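Local coordinates for sortase family protein (PDB 4D70) that is a class D sortase, a cysteine transpeptidase that probably cleaves secreted proteins at a sorting signal and joins them to an amino acceptor at the cell surface, at residues 118-123 with 167-172; 128-131 with 136-139. All coordinates share one frame; numbering follows the deposited sequence. Where two conformers were deposited one is given.

Contact 1 (118-123 with 167-172); sequences RNIDKL and IVTCTN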
loop_
_atom_site.group_PDB
_atom_site.type_symbol
_atom_site.label_atom_id
_atom_site.label_comp_id
_atom_site.label_asym_id
_atom_site.label_seq_id
_atom_site.Cartn_x
_atom_site.Cartn_y
_atom_site.Cartn_z
ATOM N N ARG A 118 12.031 4.791 3.675
ATOM C CA ARG A 118 13.306 5.458 3.477
ATOM C C ARG A 118 14.232 4.630 2.591
ATOM O O ARG A 118 14.997 5.200 1.852
ATOM C CB ARG A 118 14.005 5.796 4.797
ATOM C CG ARG A 118 14.480 4.604 5.614
ATOM C CD ARG A 118 14.746 5.007 7.071
ATOM N NE ARG A 118 15.090 3.877 7.951
ATOM C CZ ARG A 118 16.324 3.372 8.139
ATOM N NH1 ARG A 118 17.398 3.861 7.500
ATOM N NH2 ARG A 118 16.489 2.349 8.982
ATOM N N ASN A 119 14.168 3.297 2.681
ATOM C CA ASN A 119 15.008 2.428 1.846
ATOM C C ASN A 119 14.346 1.790 0.618
ATOM O O ASN A 119 14.820 0.764 0.063
ATOM C CB ASN A 119 15.565 1.338 2.718
ATOM C CG ASN A 119 16.600 1.890 3.685
ATOM O OD1 ASN A 119 17.431 2.702 3.304
ATOM N ND2 ASN A 119 16.535 1.471 4.927
ATOM N N ILE A 120 13.289 2.395 0.156
ATOM C CA ILE A 120 12.591 1.807 -0.984
ATOM C C ILE A 120 13.466 1.702 -2.259
ATOM O O ILE A 120 13.250 0.816 -3.115
ATOM C CB ILE A 120 11.253 2.527 -1.241
ATOM C CG1 ILE A 120 10.369 1.635 -2.101
ATOM C CG2 ILE A 120 11.429 3.912 -1.882
ATOM C CD1 ILE A 120 8.944 2.027 -2.100
ATOM N N ASP A 121 14.459 2.577 -2.388
ATOM C CA ASP A 121 15.375 2.551 -3.552
ATOM C C ASP A 121 16.220 1.243 -3.614
ATOM O O ASP A 121 16.846 0.946 -4.635
ATOM C CB ASP A 121 16.304 3.740 -3.472
ATOM C CG ASP A 121 16.992 3.780 -2.098
ATOM O OD1 ASP A 121 16.378 4.202 -1.093
ATOM O OD2 ASP A 121 18.068 3.232 -1.987
ATOM N N LYS A 122 16.258 0.467 -2.533
ATOM C CA LYS A 122 16.935 -0.801 -2.575
ATOM C C LYS A 122 16.120 -1.912 -3.209
ATOM O O LYS A 122 16.661 -2.916 -3.543
ATOM C CB LYS A 122 17.355 -1.211 -1.168
ATOM C CG LYS A 122 18.156 -0.086 -0.481
ATOM C CD LYS A 122 19.443 -0.648 0.079
ATOM C CE LYS A 122 19.980 0.166 1.242
ATOM N NZ LYS A 122 19.609 -0.547 2.488
ATOM N N LEU A 123 14.821 -1.722 -3.368
ATOM C CA LEU A 123 14.036 -2.744 -3.992
ATOM C C LEU A 123 14.404 -2.889 -5.469
ATOM O O LEU A 123 14.676 -1.921 -6.127
ATOM C CB LEU A 123 12.526 -2.453 -3.854
ATOM C CG LEU A 123 12.005 -2.525 -2.428
ATOM C CD1 LEU A 123 10.532 -2.244 -2.401
ATOM C CD2 LEU A 123 12.333 -3.881 -1.811
ATOM N N ILE A 167 3.291 1.350 -5.615
ATOM C CA ILE A 167 3.719 2.162 -4.460
ATOM C C ILE A 167 4.242 3.479 -4.976
ATOM O O ILE A 167 5.056 3.502 -5.864
ATOM C CB ILE A 167 4.839 1.472 -3.660
ATOM C CG1 ILE A 167 4.396 0.065 -3.240
ATOM C CG2 ILE A 167 5.214 2.344 -2.456
ATOM C CD1 ILE A 167 5.297 -0.640 -2.260
ATOM N N VAL A 168 3.712 4.564 -4.475
ATOM C CA VAL A 168 4.131 5.905 -4.849
ATOM C C VAL A 168 4.826 6.614 -3.681
ATOM O O VAL A 168 4.226 6.782 -2.611
ATOM C CB VAL A 168 2.885 6.775 -5.208
ATOM C CG1 VAL A 168 3.296 8.174 -5.714
ATOM C CG2 VAL A 168 2.069 6.058 -6.258
ATOM N N THR A 169 6.064 7.027 -3.898
ATOM C CA THR A 169 6.830 7.841 -2.942
ATOM C C THR A 169 7.445 8.981 -3.716
ATOM O O THR A 169 7.196 9.127 -4.908
ATOM C CB THR A 169 7.943 7.023 -2.241
ATOM O OG1 THR A 169 8.806 6.376 -3.215
ATOM C CG2 THR A 169 7.376 5.974 -1.359
ATOM N N CYS A 170 8.255 9.819 -3.056
ATOM C CA CYS A 170 8.949 10.924 -3.703
ATOM C C CYS A 170 10.424 10.627 -3.942
ATOM O O CYS A 170 11.039 9.849 -3.239
ATOM C CB CYS A 170 8.877 12.211 -2.803
ATOM S SG CYS A 170 7.185 12.711 -2.530
ATOM N N THR A 171 10.998 11.353 -4.872
ATOM C CA THR A 171 12.415 11.331 -5.089
ATOM C C THR A 171 12.866 12.669 -5.673
ATOM O O THR A 171 12.052 13.555 -5.959
ATOM C CB THR A 171 12.827 10.129 -5.970
ATOM O OG1 THR A 171 14.250 10.007 -5.959
ATOM C CG2 THR A 171 12.329 10.284 -7.422
ATOM N N ASN A 172 14.164 12.820 -5.752
ATOM C CA ASN A 172 14.780 14.015 -6.284
ATOM C C ASN A 172 14.333 15.256 -5.467
ATOM O O ASN A 172 13.726 16.195 -5.998
ATOM C CB ASN A 172 14.443 14.174 -7.744
ATOM C CG ASN A 172 15.222 15.308 -8.407
ATOM O OD1 ASN A 172 16.279 15.707 -7.930
ATOM N ND2 ASN A 172 14.690 15.838 -9.505
#
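Ile120 reaches across to strand 167-171 with two different methyl groups, one for each of two residues on the same side of the strand. Ile120 CD1 lies 3.8 Å from Ile167 CG2, the two side chains sliding past each other in opposite directions. Ile120 CG2 meets Thr169 OG1, also at 3.8 Å, and here the side chains come tip to tip. The reach depends on an extended arm: with CG1 of Ile120 opposite the backbone N (chi1 -162°) and chi2 also near 180°, CD1 is carried far out from the short 3-10 turn around Asp121, while the CG2 branch stays near its base. That turn is held by backbone bonds from Lys122 N to Asn119 O and from Leu123 N to Ile120 O, both 3.0 Å. Thr169 sets OG1 between its own N and carbonyl carbon (chi1 54°), where the oxygen faces the Ile120 methyl and also makes a weak hydrogen bond to Tyr178 O on strand 176-184. A beta-branched residue suits each place, since branching lets Ile120 serve two neighbours and gives Thr169 a methyl and a hydroxyl on one short stem. Strand 163-171 belongs to the sortase beta barrel, and its Thr169-Cys170 pair is consistent with the Thr-Cys of the family signature. No hydrogen bond or charge pair joins the two segments; the loop before strand 128-132 is held here by buried van der Waals contact, with the threonine hydroxyl turning its polarity toward a neighbouring strand's carbonyl.

Contact 2 (128-131 with 136-139); sequences EIKI and DIFQ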
loop_
_atom_site.group_PDB
_atom_site.type_symbol
_atom_site.label_atom_id
_atom_site.label_comp_id
_atom_site.label_asym_id
_atom_site.label_seq_id
_atom_site.Cartn_x
_atom_site.Cartn_y
_atom_site.Cartn_z
ATOM N N GLU A 128 9.892 -9.328 -3.710
ATOM C CA GLU A 128 8.511 -9.618 -3.344
ATOM C C GLU A 128 7.922 -8.618 -2.325
ATOM O O GLU A 128 8.627 -8.155 -1.418
ATOM C CB GLU A 128 8.444 -11.025 -2.717
ATOM C CG GLU A 128 7.209 -11.829 -3.052
ATOM C CD GLU A 128 7.380 -13.325 -2.710
ATOM O OE1 GLU A 128 8.075 -14.067 -3.421
ATOM O OE2 GLU A 128 6.861 -13.756 -1.693
ATOM N N ILE A 129 6.614 -8.355 -2.484
ATOM C CA ILE A 129 5.821 -7.564 -1.590
ATOM C C ILE A 129 4.629 -8.429 -1.183
ATOM O O ILE A 129 3.805 -8.823 -2.008
ATOM C CB ILE A 129 5.284 -6.253 -2.219
ATOM C CG1 ILE A 129 6.461 -5.310 -2.653
ATOM C CG2 ILE A 129 4.390 -5.500 -1.266
ATOM C CD1 ILE A 129 5.997 -4.305 -3.686
ATOM N N LYS A 130 4.534 -8.682 0.094
ATOM C CA LYS A 130 3.451 -9.491 0.650
ATOM C C LYS A 130 2.365 -8.625 1.288
ATOM O O LYS A 130 2.630 -7.803 2.127
ATOM C CB LYS A 130 4.023 -10.484 1.677
ATOM C CG LYS A 130 2.976 -11.408 2.333
ATOM C CD LYS A 130 3.521 -12.043 3.610
ATOM C CE LYS A 130 4.582 -13.071 3.355
ATOM N NZ LYS A 130 5.160 -13.431 4.681
ATOM N N ILE A 131 1.133 -8.846 0.871
ATOM C CA ILE A 131 -0.012 -8.071 1.302
ATOM C C ILE A 131 -1.017 -9.047 1.895
ATOM O O ILE A 131 -1.476 -9.970 1.222
ATOM C CB ILE A 131 -0.682 -7.293 0.186
ATOM C CG1 ILE A 131 0.347 -6.399 -0.531
ATOM C CG2 ILE A 131 -1.840 -6.449 0.750
ATOM C CD1 ILE A 131 0.902 -5.228 0.277
ATOM N N ASP A 136 -6.853 -13.289 3.159
ATOM C CA ASP A 136 -5.871 -13.889 2.238
ATOM C C ASP A 136 -4.478 -13.287 2.348
ATOM O O ASP A 136 -4.336 -12.167 2.796
ATOM C CB ASP A 136 -6.264 -13.561 0.783
ATOM C CG ASP A 136 -7.588 -14.084 0.384
ATOM O OD1 ASP A 136 -8.601 -13.370 0.606
ATOM O OD2 ASP A 136 -7.614 -15.156 -0.241
ATOM N N ILE A 137 -3.476 -14.027 1.862
ATOM C CA ILE A 137 -2.096 -13.549 1.704
ATOM C C ILE A 137 -1.870 -13.444 0.210
ATOM O O ILE A 137 -2.040 -14.431 -0.516
ATOM C CB ILE A 137 -1.020 -14.557 2.183
ATOM C CG1 ILE A 137 -1.312 -15.126 3.570
ATOM C CG2 ILE A 137 0.386 -13.963 2.060
ATOM C CD1 ILE A 137 -1.729 -14.087 4.550
ATOM N N PHE A 138 -1.522 -12.242 -0.247
ATOM C CA PHE A 138 -1.225 -11.991 -1.668
ATOM C C PHE A 138 0.254 -11.679 -1.854
ATOM O O PHE A 138 0.801 -10.830 -1.147
ATOM C CB PHE A 138 -2.077 -10.830 -2.174
ATOM C CG PHE A 138 -3.546 -11.132 -2.164
ATOM C CD1 PHE A 138 -4.063 -12.095 -3.047
ATOM C CD2 PHE A 138 -4.413 -10.482 -1.273
ATOM C CE1 PHE A 138 -5.407 -12.412 -3.018
ATOM C CE2 PHE A 138 -5.768 -10.755 -1.300
ATOM C CZ PHE A 138 -6.264 -11.725 -2.172
ATOM N N GLN A 139 0.896 -12.372 -2.787
ATOM C CA GLN A 139 2.292 -12.138 -3.059
ATOM C C GLN A 139 2.435 -11.413 -4.370
ATOM O O GLN A 139 2.001 -11.917 -5.379
ATOM C CB GLN A 139 3.024 -13.460 -3.192
ATOM C CG GLN A 139 2.996 -14.260 -1.908
ATOM C CD GLN A 139 3.882 -13.631 -0.871
ATOM O OE1 GLN A 139 4.579 -12.660 -1.139
ATOM N NE2 GLN A 139 3.882 -14.194 0.317
#
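Lys130 turns its CG opposite the backbone N (chi1 -180°), while Gln139, its partner in a non-hydrogen-bonded antiparallel pair, bends at chi2 in the one of its two conformers described here; together these rotations lay the two side chains alongside each other, pointing the same way. The lysine's aliphatic stem serves a second neighbour too: Lys130 CG lies 3.6 Å from Ile137 CG2, the two side chains running at a slant to each other. A long, flexible lysine fits such a place, because its methylenes can cover neighbours while the ammonium group extends beyond them. Glu128 completes this face by bringing its carboxylate beside the end of Gln139.

The next pair, Ile131 with Phe138, is hydrogen-bonded. Ile131 N donates a hydrogen bond to Phe138 O at 2.8 Å, nearly straight at 173° and in the carbonyl plane. The return bond runs from Phe138 N to Ile131 O at 2.7 Å, with the donor tilted somewhat from the carbonyl plane. Phe138 O takes a further CA-H...O contact from Lys130 CA at 3.5 Å. The side chains of this pair lie on the other face of the sheet, where Ile131 CB and Phe138 CB stand 4.5 Å apart and both residues touch Pro97. Ile131 and Ile129 turn inward to Ile64 and Met165, as suits beta-branched apolar residues on the buried side of a strand. A largely polar outer face of Glu128, Lys130 and Gln139, with Ile137 resting on the lysine stem, backed by a face of isoleucine and phenylalanine, marks an amphipathic antiparallel beta hairpin, here formed by strands 128-132 and 137-148 as part of the beta barrel of the sortase fold.

Overall arrangement
The centres of the two contacts lie about 19 Å apart, and both reach the same mixed sheet of the sortase barrel, contact 1 through strand 163-171 and contact 2 through both its strands. Along the chain, segment 118-123 comes first, then both arms of the hairpin of contact 2, and finally segment 167-172, so contact 1 brackets contact 2 in sequence. Strand 137-148 leads out of the hairpin and is followed by strand 163-171; strand 176-184 pairs with both. The contacts meet in the interior, where Ile167 CD1 packs 4.0 Å from Ile129 CD1. The loop leading into the hairpin and the hairpin itself thus share one apolar core within the catalytic domain.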